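PDB 4GL8: oligopeptide ABC transporter OppAIV from Borrelia burgdorferi B31, which probably binds oligopeptides outside the membrane and delivers them to an ABC transporter for uptake. Local coordinates for residues T244-T249 with T378-R383; Y280-I285 with S499-F504; T288-L293 with I423-S428. One frame throughout, in Å; residues are numbered along the deposited sequence.

Contact 1. Residues T244-T249 with T378-R383; sequences TDNSIT and TSDSQR
Two helix N-termini meet at the protein surface here, where Ser247 of the helix 247-255 reaches Asp380 of the helix 380-397. Both residues open their helices, and one carboxylate oxygen joins them. Ser247 OG donates to Asp380 OD2 over 2.9 Å, meeting the anti lone pair of OD2, the one away from OD1, and Ser247 N adds a weak, bent bond to that same OD2 (3.1 Å, 130° at the hydrogen). With chi1 at 79°, the Ser247 hydroxyl sits between its own N and carbonyl carbon, so OG and N can reach one acceptor together.

Each helix is N-capped by the residue before it. Asn246 OD1 accepts from Thr249 N at 2.9 Å, with the donor standing above the amide plane, and Ser379 OG takes Gln382 N at 3.0 Å in a straighter bond. The Asp380 carboxylate thus lies at the start of both helices, where their dipoles would probably stabilise its negative charge. Its OD1 is held end-on by Arg383 NH1 and NH2 in a salt bridge, although Arg383 was deposited in two conformers and this grip is less certain. Further along, Asp245 and Thr378 cross at about a right angle, OD2 of Asp245 lying 3.5 Å from CG2 of Thr378. Asp245 OD1 is hydrogen-bonded to Ser38 OG, and Thr378 OG1 to Asn405 ND2.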
loop_
_atom_site.group_PDB
_atom_site.type_symbol
_atom_site.label_atom_id
_atom_site.label_comp_id
_atom_site.label_asym_id
_atom_site.label_seq_id
_atom_site.Cartn_x
_atom_site.Cartn_y
_atom_site.Cartn_z
ATOM N N THR A 244 14.962 -2.375 11.134
ATOM C CA THR A 244 15.702 -3.636 11.144
ATOM C C THR A 244 14.786 -4.697 10.556
ATOM O O THR A 244 13.590 -4.714 10.861
ATOM C CB THR A 244 16.204 -4.077 12.543
ATOM O OG1 THR A 244 16.709 -5.415 12.477
ATOM C CG2 THR A 244 15.107 -4.022 13.570
ATOM N N ASP A 245 15.377 -5.535 9.697
ATOM C CA ASP A 245 14.754 -6.684 9.029
ATOM C C ASP A 245 14.717 -7.912 9.936
ATOM O O ASP A 245 14.036 -8.903 9.628
ATOM C CB ASP A 245 15.597 -7.066 7.796
ATOM C CG ASP A 245 15.630 -5.973 6.744
ATOM O OD1 ASP A 245 14.688 -5.151 6.730
ATOM O OD2 ASP A 245 16.582 -5.936 5.925
ATOM N N ASN A 246 15.480 -7.854 11.024
ATOM C CA ASN A 246 15.613 -8.966 11.953
ATOM C C ASN A 246 14.544 -8.912 13.076
ATOM O O ASN A 246 14.736 -8.265 14.104
ATOM C CB ASN A 246 17.042 -8.963 12.530
ATOM C CG ASN A 246 17.364 -10.208 13.336
ATOM O OD1 ASN A 246 16.563 -10.689 14.148
ATOM N ND2 ASN A 246 18.560 -10.725 13.132
ATOM N N SER A 247 13.433 -9.619 12.876
ATOM C CA SER A 247 12.367 -9.685 13.874
ATOM C C SER A 247 12.841 -10.137 15.271
ATOM O O SER A 247 12.286 -9.690 16.271
ATOM C CB SER A 247 11.221 -10.591 13.397
ATOM O OG SER A 247 11.522 -11.959 13.566
ATOM N N ILE A 248 13.855 -10.995 15.349
ATOM C CA ILE A 248 14.380 -11.456 16.639
ATOM C C ILE A 248 15.086 -10.334 17.363
ATOM O O ILE A 248 15.014 -10.253 18.569
ATOM C CB ILE A 248 15.374 -12.650 16.509
ATOM C CG1 ILE A 248 14.647 -13.910 16.006
ATOM C CG2 ILE A 248 16.061 -12.960 17.856
ATOM C CD1 ILE A 248 13.611 -14.469 16.979
ATOM N N THR A 249 15.796 -9.483 16.636
ATOM C CA THR A 249 16.478 -8.364 17.266
ATOM C C THR A 249 15.420 -7.438 17.835
ATOM O O THR A 249 15.455 -7.074 19.010
ATOM C CB THR A 249 17.306 -7.592 16.242
ATOM O OG1 THR A 249 18.276 -8.480 15.677
ATOM C CG2 THR A 249 17.992 -6.387 16.896
ATOM N N THR A 378 13.753 -8.869 2.154
ATOM C CA THR A 378 14.402 -9.374 3.362
ATOM C C THR A 378 13.392 -9.232 4.495
ATOM O O THR A 378 12.878 -8.130 4.772
ATOM C CB THR A 378 15.666 -8.564 3.702
ATOM O OG1 THR A 378 16.463 -8.400 2.526
ATOM C CG2 THR A 378 16.519 -9.242 4.841
ATOM N N SER A 379 13.095 -10.346 5.129
ATOM C CA SER A 379 12.089 -10.407 6.171
ATOM C C SER A 379 12.035 -11.850 6.591
ATOM O O SER A 379 11.990 -12.732 5.736
ATOM C CB SER A 379 10.701 -10.016 5.646
ATOM O OG SER A 379 9.667 -10.709 6.338
ATOM N N ASP A 380 12.031 -12.081 7.887
ATOM C CA ASP A 380 11.892 -13.440 8.441
ATOM C C ASP A 380 10.583 -14.115 8.051
ATOM O O ASP A 380 10.556 -15.292 7.702
ATOM C CB ASP A 380 11.988 -13.368 9.955
ATOM C CG ASP A 380 13.375 -12.997 10.424
ATOM O OD1 ASP A 380 14.327 -13.278 9.667
ATOM O OD2 ASP A 380 13.513 -12.469 11.544
ATOM N N SER A 381 9.502 -13.360 8.100
ATOM C CA SER A 381 8.210 -13.882 7.666
ATOM C C SER A 381 8.227 -14.310 6.186
ATOM O O SER A 381 7.797 -15.423 5.833
ATOM C CB SER A 381 7.097 -12.843 7.902
ATOM O OG SER A 381 5.872 -13.515 8.226
ATOM N N GLN A 382 8.749 -13.434 5.328
ATOM C CA GLN A 382 8.679 -13.652 3.889
ATOM C C GLN A 382 9.544 -14.814 3.497
ATOM O O GLN A 382 9.170 -15.590 2.597
ATOM C CB GLN A 382 9.062 -12.415 3.101
ATOM C CG GLN A 382 8.075 -11.273 3.255
ATOM C CD GLN A 382 6.632 -11.679 2.984
ATOM O OE1 GLN A 382 6.338 -12.494 2.105
ATOM N NE2 GLN A 382 5.733 -11.104 3.731
ATOM N N ARG A 383 10.656 -14.985 4.203
ATOM C CA ARG A 383 11.543 -16.113 3.988
ATOM C C ARG A 383 10.808 -17.430 4.205
ATOM O O ARG A 383 10.905 -18.349 3.395
ATOM C CB ARG A 383 12.731 -16.018 4.951
ATOM C CG ARG A 383 13.734 -17.156 4.843
ATOM C CD ARG A 383 15.011 -16.834 5.600
ATOM N NE ARG A 383 14.815 -16.828 7.053
ATOM C CZ ARG A 383 14.837 -15.739 7.817
ATOM N NH1 ARG A 383 15.052 -14.541 7.285
ATOM N NH2 ARG A 383 14.658 -15.855 9.123
#

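Contact 2. Residues Y280-I285 with S499-F504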
loop_
_atom_site.group_PDB
_atom_site.type_symbol
_atom_site.label_atom_id
_atom_site.label_comp_id
_atom_site.label_asym_id
_atom_site.label_seq_id
_atom_site.Cartn_x
_atom_site.Cartn_y
_atom_site.Cartn_z
ATOM N N TYR A 280 -0.350 -8.375 22.654
ATOM C CA TYR A 280 -0.396 -8.811 21.260
ATOM C C TYR A 280 -1.751 -8.459 20.673
ATOM O O TYR A 280 -2.785 -8.610 21.335
ATOM C CB TYR A 280 -0.172 -10.327 21.152
ATOM C CG TYR A 280 -0.372 -10.915 19.761
ATOM C CD1 TYR A 280 0.666 -10.925 18.832
ATOM C CD2 TYR A 280 -1.600 -11.484 19.387
ATOM C CE1 TYR A 280 0.494 -11.463 17.555
ATOM C CE2 TYR A 280 -1.783 -12.028 18.126
ATOM C CZ TYR A 280 -0.730 -12.011 17.214
ATOM O OH TYR A 280 -0.904 -12.537 15.977
ATOM N N TYR A 281 -1.726 -8.015 19.423
ATOM C CA TYR A 281 -2.914 -7.613 18.696
ATOM C C TYR A 281 -2.875 -8.236 17.313
ATOM O O TYR A 281 -1.808 -8.561 16.801
ATOM C CB TYR A 281 -2.930 -6.119 18.505
ATOM C CG TYR A 281 -3.089 -5.297 19.756
ATOM C CD1 TYR A 281 -2.035 -5.159 20.662
ATOM C CD2 TYR A 281 -4.271 -4.601 20.013
ATOM C CE1 TYR A 281 -2.167 -4.378 21.800
ATOM C CE2 TYR A 281 -4.399 -3.814 21.151
ATOM C CZ TYR A 281 -3.339 -3.713 22.039
ATOM O OH TYR A 281 -3.451 -2.926 23.160
ATOM N N SER A 282 -4.044 -8.380 16.709
ATOM C CA SER A 282 -4.146 -9.029 15.418
ATOM C C SER A 282 -5.438 -8.613 14.769
ATOM O O SER A 282 -6.473 -8.529 15.437
ATOM C CB SER A 282 -4.121 -10.556 15.586
ATOM O OG SER A 282 -4.151 -11.150 14.313
ATOM N N MET A 283 -5.380 -8.346 13.472
ATOM C CA MET A 283 -6.572 -7.978 12.737
ATOM C C MET A 283 -6.457 -8.345 11.281
ATOM O O MET A 283 -5.381 -8.216 10.695
ATOM C CB MET A 283 -6.823 -6.471 12.844
ATOM C CG MET A 283 -8.199 -6.069 12.342
ATOM S SD MET A 283 -8.604 -4.354 12.627
ATOM C CE MET A 283 -9.095 -4.388 14.355
ATOM N N GLY A 284 -7.574 -8.797 10.715
ATOM C CA GLY A 284 -7.740 -8.870 9.278
ATOM C C GLY A 284 -7.644 -7.457 8.676
ATOM O O GLY A 284 -8.336 -6.547 9.127
ATOM N N ILE A 285 -6.788 -7.266 7.678
ATOM C CA ILE A 285 -6.670 -5.939 7.035
ATOM C C ILE A 285 -6.999 -5.994 5.543
ATOM O O ILE A 285 -7.108 -7.076 4.981
ATOM C CB ILE A 285 -5.276 -5.302 7.259
ATOM C CG1 ILE A 285 -4.154 -6.242 6.823
ATOM C CG2 ILE A 285 -5.090 -4.922 8.734
ATOM C CD1 ILE A 285 -2.809 -5.536 6.692
ATOM N N SER A 499 -3.694 -10.917 7.515
ATOM C CA SER A 499 -3.931 -10.434 8.880
ATOM C C SER A 499 -2.605 -10.030 9.482
ATOM O O SER A 499 -1.692 -10.828 9.496
ATOM C CB SER A 499 -4.533 -11.534 9.757
ATOM O OG SER A 499 -5.843 -11.856 9.300
ATOM N N SER A 500 -2.486 -8.812 9.993
ATOM C CA SER A 500 -1.216 -8.364 10.545
ATOM C C SER A 500 -1.162 -8.505 12.061
ATOM O O SER A 500 -2.166 -8.423 12.738
ATOM C CB SER A 500 -0.979 -6.915 10.169
ATOM O OG SER A 500 -0.457 -6.830 8.854
ATOM N N SER A 501 0.044 -8.657 12.579
ATOM C CA SER A 501 0.276 -8.887 14.000
ATOM C C SER A 501 1.001 -7.679 14.589
ATOM O O SER A 501 1.760 -7.024 13.895
ATOM C CB SER A 501 1.120 -10.151 14.176
ATOM O OG SER A 501 0.323 -11.323 14.121
ATOM N N TYR A 502 0.729 -7.349 15.850
ATOM C CA TYR A 502 1.398 -6.209 16.501
ATOM C C TYR A 502 1.690 -6.485 17.962
ATOM O O TYR A 502 0.931 -7.227 18.627
ATOM C CB TYR A 502 0.534 -4.942 16.448
ATOM C CG TYR A 502 -0.104 -4.644 15.123
ATOM C CD1 TYR A 502 0.401 -3.627 14.291
ATOM C CD2 TYR A 502 -1.227 -5.353 14.698
ATOM C CE1 TYR A 502 -0.183 -3.352 13.077
ATOM C CE2 TYR A 502 -1.817 -5.081 13.480
ATOM C CZ TYR A 502 -1.295 -4.082 12.673
ATOM O OH TYR A 502 -1.890 -3.808 11.464
ATOM N N LEU A 503 2.778 -5.887 18.457
ATOM C CA LEU A 503 3.037 -5.802 19.896
ATOM C C LEU A 503 3.034 -4.335 20.252
ATOM O O LEU A 503 3.646 -3.527 19.563
ATOM C CB LEU A 503 4.385 -6.434 20.289
ATOM C CG LEU A 503 4.498 -7.950 20.073
ATOM C CD1 LEU A 503 5.954 -8.398 20.118
ATOM C CD2 LEU A 503 3.683 -8.712 21.102
ATOM N N PHE A 504 2.367 -3.997 21.350
ATOM C CA PHE A 504 2.214 -2.606 21.797
ATOM C C PHE A 504 2.086 -2.630 23.318
ATOM O O PHE A 504 1.280 -3.372 23.862
ATOM C CB PHE A 504 0.977 -2.010 21.125
ATOM C CG PHE A 504 0.608 -0.626 21.586
ATOM C CD1 PHE A 504 1.238 0.501 21.053
ATOM C CD2 PHE A 504 -0.424 -0.441 22.478
ATOM C CE1 PHE A 504 0.870 1.780 21.455
ATOM C CE2 PHE A 504 -0.792 0.837 22.893
ATOM C CZ PHE A 504 -0.148 1.952 22.378
#
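Tyr280 and Ser501 meet on one face of an antiparallel strand pair, their OH and OG atoms only 2.5 Å apart in a short hydrogen bond that either hydroxyl could donate. The Tyr280 ring, with CG anti to the backbone N (chi1 173°), lies along the neighbouring strand and presents its edge both to this hydroxyl and to Leu503 CD2. Helix 271-274 covers the same face through Leu271 and Leu274.

The hydrogen-bonded pair Tyr281 and Tyr502 is joined by two backbone bonds, Tyr281 N to Tyr502 O at 2.9 Å and Tyr502 N to Tyr281 O at 3.0 Å. Their side chains share the other face, CB to CB at 4.2 Å, and the Tyr281 ring runs on until its CE1 touches Phe504 CB. Trp512 packs against the rings of Tyr281, Tyr502 and Phe504.

Toward Ile285 the side-chain packing thins, though the backbones stay close. Met283 N to Ser500 O is a longer bond of 3.3 Å, while Ser500 N still reaches Met283 O at 3.0 Å. The Met283 side chain turns away, and Gly284 is exposed. Ile285 leans back in, placing CD1 3.4 Å from Ser500 OG.

The buried serine hydroxyls each have a partner: Ser501 in Tyr280, Ser499 in Ser326, Ser500 in Lys264. With Tyr281 OH bonded to Asn506 and Tyr502 OH to Glu518, polar groups are accommodated within the packing.

Contact 3. Residues T288-L293 with I423-S428; sequences TSFYSL and IRSGWS
Phe290, Ser292 and Ser425 bury the most surface where the antiparallel strands 288-293 and 423-428 run side by side, and their side chains project from the same face. Phe290 lays its ring over the backbone of Gly426: the CA sits 3.7 Å from the ring centroid, 28° off the normal, a CH-pi contact. A chi1 of 61° tucks the Phe290 ring between its own N and carbonyl carbon and swings it onto the partner strand, where CE2 also meets Trp427 CB. Gly426 CA also comes within 3.2 Å of Thr288 O, where a side chain would clash; at its phi of 124° one would be jammed against the preceding carbonyl O as well, which calls for glycine.

Ser292 is held at its backbone by two bonds to Ile423, the shorter from Ser292 N to Ile423 O at 2.9 Å. Its OG takes part in a bond from Ser425 OG, also 2.9 Å, but the position of the Ser425 hydroxyl is less sure; Ser292 OG has a further partner in Ser449 O. The Ser425 N to Phe290 O bond is strongly bent and weak. At the far end Thr288 N bonds to Trp427 O at 2.9 Å.

On the opposite face, Arg424 CA lies over the Tyr291 ring, 3.8 Å from its centroid, with Arg424 CB above CE1. The arginine chain then bends away, and its NH1 hydrogen-bonds to the bound peptide backbone and to Asn377; a water links NH2, weakly, to Thr288 O.

Around this pair, strand 492-504 borders 287-293 and strand 372-377 borders 422-428 in parallel. Helix 380-397 covers the Tyr291 side through Ile385, Ala386 and Ile389, while Phe494 meets the Phe290 ring and Phe437 and Phe448 meet Trp427.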
loop_
_atom_site.group_PDB
_atom_site.type_symbol
_atom_site.label_atom_id
_atom_site.label_comp_id
_atom_site.label_asym_id
_atom_site.label_seq_id
_atom_site.Cartn_x
_atom_site.Cartn_y
_atom_site.Cartn_z
ATOM N N THR A 288 -3.484 -7.946 0.631
ATOM C CA THR A 288 -3.392 -9.271 0.065
ATOM C C THR A 288 -1.951 -9.728 -0.064
ATOM O O THR A 288 -1.027 -8.926 -0.185
ATOM C CB THR A 288 -4.036 -9.372 -1.352
ATOM O OG1 THR A 288 -3.365 -8.529 -2.294
ATOM C CG2 THR A 288 -5.545 -9.024 -1.321
ATOM N N SER A 289 -1.792 -11.048 -0.090
ATOM C CA SER A 289 -0.530 -11.698 -0.446
ATOM C C SER A 289 -0.724 -12.465 -1.765
ATOM O O SER A 289 -1.673 -13.237 -1.923
ATOM C CB SER A 289 -0.074 -12.636 0.676
ATOM O OG SER A 289 0.924 -13.562 0.218
ATOM N N PHE A 290 0.128 -12.174 -2.737
ATOM C CA PHE A 290 0.175 -12.931 -3.984
ATOM C C PHE A 290 1.612 -12.963 -4.512
ATOM O O PHE A 290 2.419 -12.171 -4.104
ATOM C CB PHE A 290 -0.819 -12.402 -5.028
ATOM C CG PHE A 290 -0.595 -10.960 -5.474
ATOM C CD1 PHE A 290 0.297 -10.663 -6.481
ATOM C CD2 PHE A 290 -1.336 -9.929 -4.917
ATOM C CE1 PHE A 290 0.484 -9.350 -6.916
ATOM C CE2 PHE A 290 -1.178 -8.614 -5.342
ATOM C CZ PHE A 290 -0.245 -8.318 -6.345
ATOM N N TYR A 291 1.928 -13.925 -5.377
ATOM C CA TYR A 291 3.239 -13.958 -6.036
ATOM C C TYR A 291 3.062 -13.489 -7.471
ATOM O O TYR A 291 2.259 -14.059 -8.203
ATOM C CB TYR A 291 3.827 -15.388 -5.972
ATOM C CG TYR A 291 4.666 -15.663 -4.734
ATOM C CD1 TYR A 291 4.363 -15.101 -3.507
ATOM C CD2 TYR A 291 5.783 -16.488 -4.810
ATOM C CE1 TYR A 291 5.174 -15.334 -2.392
ATOM C CE2 TYR A 291 6.570 -16.745 -3.708
ATOM C CZ TYR A 291 6.270 -16.160 -2.499
ATOM O OH TYR A 291 7.097 -16.438 -1.427
ATOM N N SER A 292 3.776 -12.439 -7.865
ATOM C CA SER A 292 3.749 -11.964 -9.240
ATOM C C SER A 292 4.646 -12.801 -10.131
ATOM O O SER A 292 5.630 -13.419 -9.658
ATOM C CB SER A 292 4.244 -10.535 -9.326
ATOM O OG SER A 292 3.534 -9.650 -8.496
ATOM N N LEU A 293 4.307 -12.768 -11.422
ATOM C CA LEU A 293 4.917 -13.603 -12.449
ATOM C C LEU A 293 5.244 -12.698 -13.629
ATOM O O LEU A 293 4.378 -12.001 -14.123
ATOM C CB LEU A 293 3.980 -14.733 -12.878
ATOM C CG LEU A 293 3.462 -15.606 -11.738
ATOM C CD1 LEU A 293 2.322 -16.483 -12.206
ATOM C CD2 LEU A 293 4.532 -16.462 -11.095
ATOM N N ILE A 423 8.264 -13.137 -8.042
ATOM C CA ILE A 423 8.571 -12.294 -6.902
ATOM C C ILE A 423 7.403 -12.245 -5.933
ATOM O O ILE A 423 6.248 -11.987 -6.333
ATOM C CB ILE A 423 8.974 -10.878 -7.365
ATOM C CG1 ILE A 423 9.599 -10.073 -6.236
ATOM C CG2 ILE A 423 7.783 -10.119 -7.974
ATOM C CD1 ILE A 423 10.378 -8.880 -6.747
ATOM N N ARG A 424 7.703 -12.508 -4.650
ATOM C CA ARG A 424 6.715 -12.308 -3.603
ATOM C C ARG A 424 6.149 -10.912 -3.701
ATOM O O ARG A 424 6.873 -9.945 -3.871
ATOM C CB ARG A 424 7.314 -12.539 -2.206
ATOM C CG ARG A 424 6.365 -12.175 -1.087
ATOM C CD ARG A 424 6.587 -10.786 -0.533
ATOM N NE ARG A 424 5.320 -10.225 -0.112
ATOM C CZ ARG A 424 5.167 -9.039 0.478
ATOM N NH1 ARG A 424 6.210 -8.242 0.739
ATOM N NH2 ARG A 424 3.942 -8.637 0.789
ATOM N N SER A 425 4.846 -10.803 -3.561
ATOM C CA SER A 425 4.197 -9.555 -3.893
ATOM C C SER A 425 2.966 -9.393 -3.014
ATOM O O SER A 425 2.899 -9.963 -1.936
ATOM C CB SER A 425 3.899 -9.585 -5.407
ATOM O OG SER A 425 3.406 -8.375 -5.885
ATOM N N GLY A 426 1.960 -8.672 -3.489
ATOM C CA GLY A 426 0.825 -8.314 -2.664
ATOM C C GLY A 426 0.641 -6.811 -2.641
ATOM O O GLY A 426 1.492 -6.060 -3.135
ATOM N N TRP A 427 -0.461 -6.387 -2.027
ATOM C CA TRP A 427 -0.924 -5.044 -2.174
ATOM C C TRP A 427 -1.718 -4.697 -0.965
ATOM O O TRP A 427 -2.518 -5.474 -0.504
ATOM C CB TRP A 427 -1.812 -4.937 -3.401
ATOM C CG TRP A 427 -2.141 -3.554 -3.827
ATOM C CD1 TRP A 427 -3.379 -2.961 -3.812
ATOM C CD2 TRP A 427 -1.238 -2.582 -4.365
ATOM N NE1 TRP A 427 -3.298 -1.684 -4.300
ATOM C CE2 TRP A 427 -1.993 -1.431 -4.660
ATOM C CE3 TRP A 427 0.130 -2.588 -4.648
ATOM C CZ2 TRP A 427 -1.422 -0.282 -5.231
ATOM C CZ3 TRP A 427 0.711 -1.441 -5.193
ATOM C CH2 TRP A 427 -0.063 -0.309 -5.480
ATOM N N SER A 428 -1.463 -3.518 -0.453
ATOM C CA SER A 428 -2.258 -2.961 0.598
ATOM C C SER A 428 -3.133 -1.889 -0.041
ATOM O O SER A 428 -2.628 -1.001 -0.747
ATOM C CB SER A 428 -1.337 -2.415 1.703
ATOM O OG SER A 428 -1.817 -1.189 2.186
HETATM O O HOH W 1 1.313 -9.090 1.384
#

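Overall arrangement
From the N terminus, the chain opens contact 1 at 244-249, contact 2 at 280-285 and contact 3 at 288-293, the last two on successive strands. Returning, 378-383 closes contact 1 first, 423-428 closes contact 3, and 499-504 closes contact 2 last. Contact 3 therefore nests within contact 2, and contact 1 crosses both. Strand 492-504 pairs with both 280-285 and 287-293, so it connects contacts 2 and 3, whose centres are about 20 Å apart. Contacts 1 and 3 touch directly, Gln382 OE1 lying 3.2 Å from Arg424 CD, and both these residues reach the bound peptide, consistent with a peptide-binding cleft between lobes.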